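Local coordinates for solute Binding Protein, BlMnBP1 in complex with mannotriose (Bifidobacterium, PDB 6FUV) that probably captures beta-manno-oligosaccharides such as mannotriose outside the cell and delivers them to an ABC transporter for uptake, at residues Gly254-Gly259 with Pro272-Ala277. Sequence-based numbering, arbitrary orientation.
With BMA (beta-D-mannopyranose), chain B.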
loop_
_atom_site.group_PDB
_atom_site.type_symbol
_atom_site.label_atom_id
_atom_site.label_comp_id
_atom_site.label_asym_id
_atom_site.label_seq_id
_atom_site.Cartn_x
_atom_site.Cartn_y
_atom_site.Cartn_z
ATOM N N GLY A 254 -15.544 -3.203 -11.348
ATOM C CA GLY A 254 -16.517 -2.861 -12.355
ATOM C C GLY A 254 -17.569 -1.917 -11.825
ATOM O O GLY A 254 -18.012 -1.010 -12.534
ATOM N N LYS A 255 -18.021 -2.151 -10.596
ATOM C CA LYS A 255 -19.113 -1.353 -10.068
ATOM C C LYS A 255 -18.674 0.093 -9.891
ATOM O O LYS A 255 -19.473 1.006 -10.077
ATOM C CB LYS A 255 -19.591 -1.934 -8.745
ATOM C CG LYS A 255 -20.447 -3.214 -8.839
ATOM C CD LYS A 255 -20.777 -3.708 -7.441
ATOM C CE LYS A 255 -21.718 -4.855 -7.449
ATOM N NZ LYS A 255 -21.678 -5.541 -6.151
ATOM N N MET A 256 -17.443 0.319 -9.418
ATOM C CA MET A 256 -16.891 1.673 -9.394
ATOM C C MET A 256 -16.863 2.267 -10.791
ATOM O O MET A 256 -17.266 3.409 -11.003
ATOM C CB MET A 256 -15.489 1.641 -8.790
ATOM C CG MET A 256 -14.635 2.862 -9.006
ATOM S SD MET A 256 -15.281 4.364 -8.276
ATOM C CE MET A 256 -15.479 3.971 -6.606
ATOM N N ASN A 257 -16.402 1.499 -11.773
ATOM C CA ASN A 257 -16.323 2.032 -13.134
ATOM C C ASN A 257 -17.699 2.390 -13.712
ATOM O O ASN A 257 -17.807 3.305 -14.543
ATOM C CB ASN A 257 -15.660 1.001 -14.051
ATOM C CG ASN A 257 -15.273 1.563 -15.390
ATOM O OD1 ASN A 257 -16.079 1.659 -16.266
ATOM N ND2 ASN A 257 -14.011 1.924 -15.551
ATOM N N ASN A 258 -18.757 1.674 -13.323
ATOM C CA ASN A 258 -20.083 1.899 -13.884
ATOM C C ASN A 258 -20.968 2.721 -12.971
ATOM O O ASN A 258 -22.159 2.816 -13.218
ATOM C CB ASN A 258 -20.768 0.562 -14.189
ATOM C CG ASN A 258 -20.055 -0.219 -15.272
ATOM O OD1 ASN A 258 -19.778 0.301 -16.346
ATOM N ND2 ASN A 258 -19.739 -1.469 -14.987
ATOM N N GLY A 259 -20.421 3.291 -11.913
ATOM C CA GLY A 259 -21.193 4.204 -11.116
ATOM C C GLY A 259 -22.162 3.560 -10.183
ATOM O O GLY A 259 -23.056 4.232 -9.693
ATOM N N PRO A 272 -5.916 2.822 -11.786
ATOM C CA PRO A 272 -5.942 2.247 -13.134
ATOM C C PRO A 272 -6.712 0.936 -13.200
ATOM O O PRO A 272 -7.326 0.672 -14.234
ATOM C CB PRO A 272 -4.450 2.098 -13.491
ATOM C CG PRO A 272 -3.693 2.247 -12.173
ATOM C CD PRO A 272 -4.556 3.185 -11.365
ATOM N N GLN A 273 -6.670 0.109 -12.149
ATOM C CA GLN A 273 -7.361 -1.174 -12.193
ATOM C C GLN A 273 -8.855 -0.944 -12.375
ATOM O O GLN A 273 -9.539 -1.734 -13.028
ATOM C CB GLN A 273 -7.116 -1.996 -10.908
ATOM C CG GLN A 273 -5.673 -2.380 -10.623
ATOM C CD GLN A 273 -5.481 -3.367 -9.488
ATOM O OE1 GLN A 273 -6.387 -4.055 -9.073
ATOM N NE2 GLN A 273 -4.271 -3.451 -9.013
ATOM N N MET A 274 -9.399 0.104 -11.760
ATOM C CA MET A 274 -10.816 0.376 -11.891
ATOM C C MET A 274 -11.147 1.232 -13.102
ATOM O O MET A 274 -12.241 1.097 -13.639
ATOM C CB MET A 274 -11.300 1.031 -10.611
ATOM C CG MET A 274 -11.163 0.105 -9.404
ATOM S SD MET A 274 -11.822 0.754 -7.886
ATOM C CE MET A 274 -11.361 -0.536 -6.744
ATOM N N LYS A 275 -10.235 2.113 -13.531
ATOM C CA LYS A 275 -10.394 2.785 -14.809
ATOM C C LYS A 275 -10.549 1.774 -15.925
ATOM O O LYS A 275 -11.398 1.950 -16.804
ATOM C CB LYS A 275 -9.200 3.689 -15.085
ATOM C CG LYS A 275 -9.212 5.042 -14.436
ATOM C CD LYS A 275 -8.001 5.923 -14.923
ATOM C CE LYS A 275 -8.080 7.368 -14.431
ATOM N NZ LYS A 275 -9.385 8.043 -14.788
ATOM N N GLN A 276 -9.742 0.702 -15.882
ATOM C CA GLN A 276 -9.690 -0.341 -16.899
ATOM C C GLN A 276 -10.808 -1.363 -16.782
ATOM O O GLN A 276 -10.985 -2.161 -17.695
ATOM C CB GLN A 276 -8.363 -1.119 -16.811
ATOM C CG GLN A 276 -7.071 -0.372 -17.088
ATOM C CD GLN A 276 -5.806 -1.208 -16.624
ATOM O OE1 GLN A 276 -5.927 -2.299 -16.021
ATOM N NE2 GLN A 276 -4.621 -0.657 -16.845
ATOM N N ALA A 277 -11.526 -1.405 -15.680
ATOM C CA ALA A 277 -12.507 -2.446 -15.434
ATOM C C ALA A 277 -13.810 -2.202 -16.147
ATOM O O ALA A 277 -14.777 -2.925 -15.964
ATOM C CB ALA A 277 -12.739 -2.574 -13.925
HETATM C C1 BMA B . -5.933 -8.531 -7.895
HETATM C C2 BMA B . -5.519 -7.060 -7.945
HETATM C C3 BMA B . -4.478 -6.809 -6.829
HETATM C C4 BMA B . -5.099 -7.210 -5.473
HETATM C C5 BMA B . -5.648 -8.642 -5.534
HETATM C C6 BMA B . -6.384 -9.071 -4.233
HETATM O O1 BMA B . -6.868 -8.716 -8.874
HETATM O O2 BMA B . -6.637 -6.203 -7.665
HETATM O O3 BMA B . -4.014 -5.477 -6.895
HETATM O O4 BMA B . -4.157 -7.217 -4.394
HETATM O O5 BMA B . -6.543 -8.786 -6.663
HETATM O O6 BMA B . -6.634 -10.471 -4.269
HETATM O O HOH W 1 -18.029 -3.653 -16.603
#
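N257 lays its carboxamide against the backbone of M274-A277, with N257 CG 4.1 Å from A277 C. Chi1 of -168° swings the carboxamide away from its own backbone N and brings it alongside 272-277, where ND2 donates to M274 O over 2.7 Å. The N-H...O angle of 161° makes this bond nearly straight; the donor lies in the carbonyl plane, and the oxygen sits only 12° out of the amide plane. OD1 accepts from the backbone N of H280, so the amide ties the M274 carbonyl to that N-H. K275 O lies 2.9 Å from N257 ND2. Replacing N257 by a leucine would probably leave M274 O and the H280 amide without these side-chain partners.

Beside this polar link the two methionines cross at about a right angle, M256 CG meeting M274 SD at 3.7 Å, next to M264 and V284 of the four-stranded sheet. A277 CB packs against the G254 backbone, 3.9 Å from G254 N.

One residue before M274, Q273 points into the glycan pocket: its OE1 accepts from mannose O2 (2.6 Å) and its NE2 donates to O3. W249, E250 and K253 of helix 249-257 bond the same sugar. The N257 bond and the methionine contact thus join two helices that both reach the mannose, which probably helps hold their sugar-binding side chains in relation to each other, consistent with a periplasmic-binding-protein-type cleft.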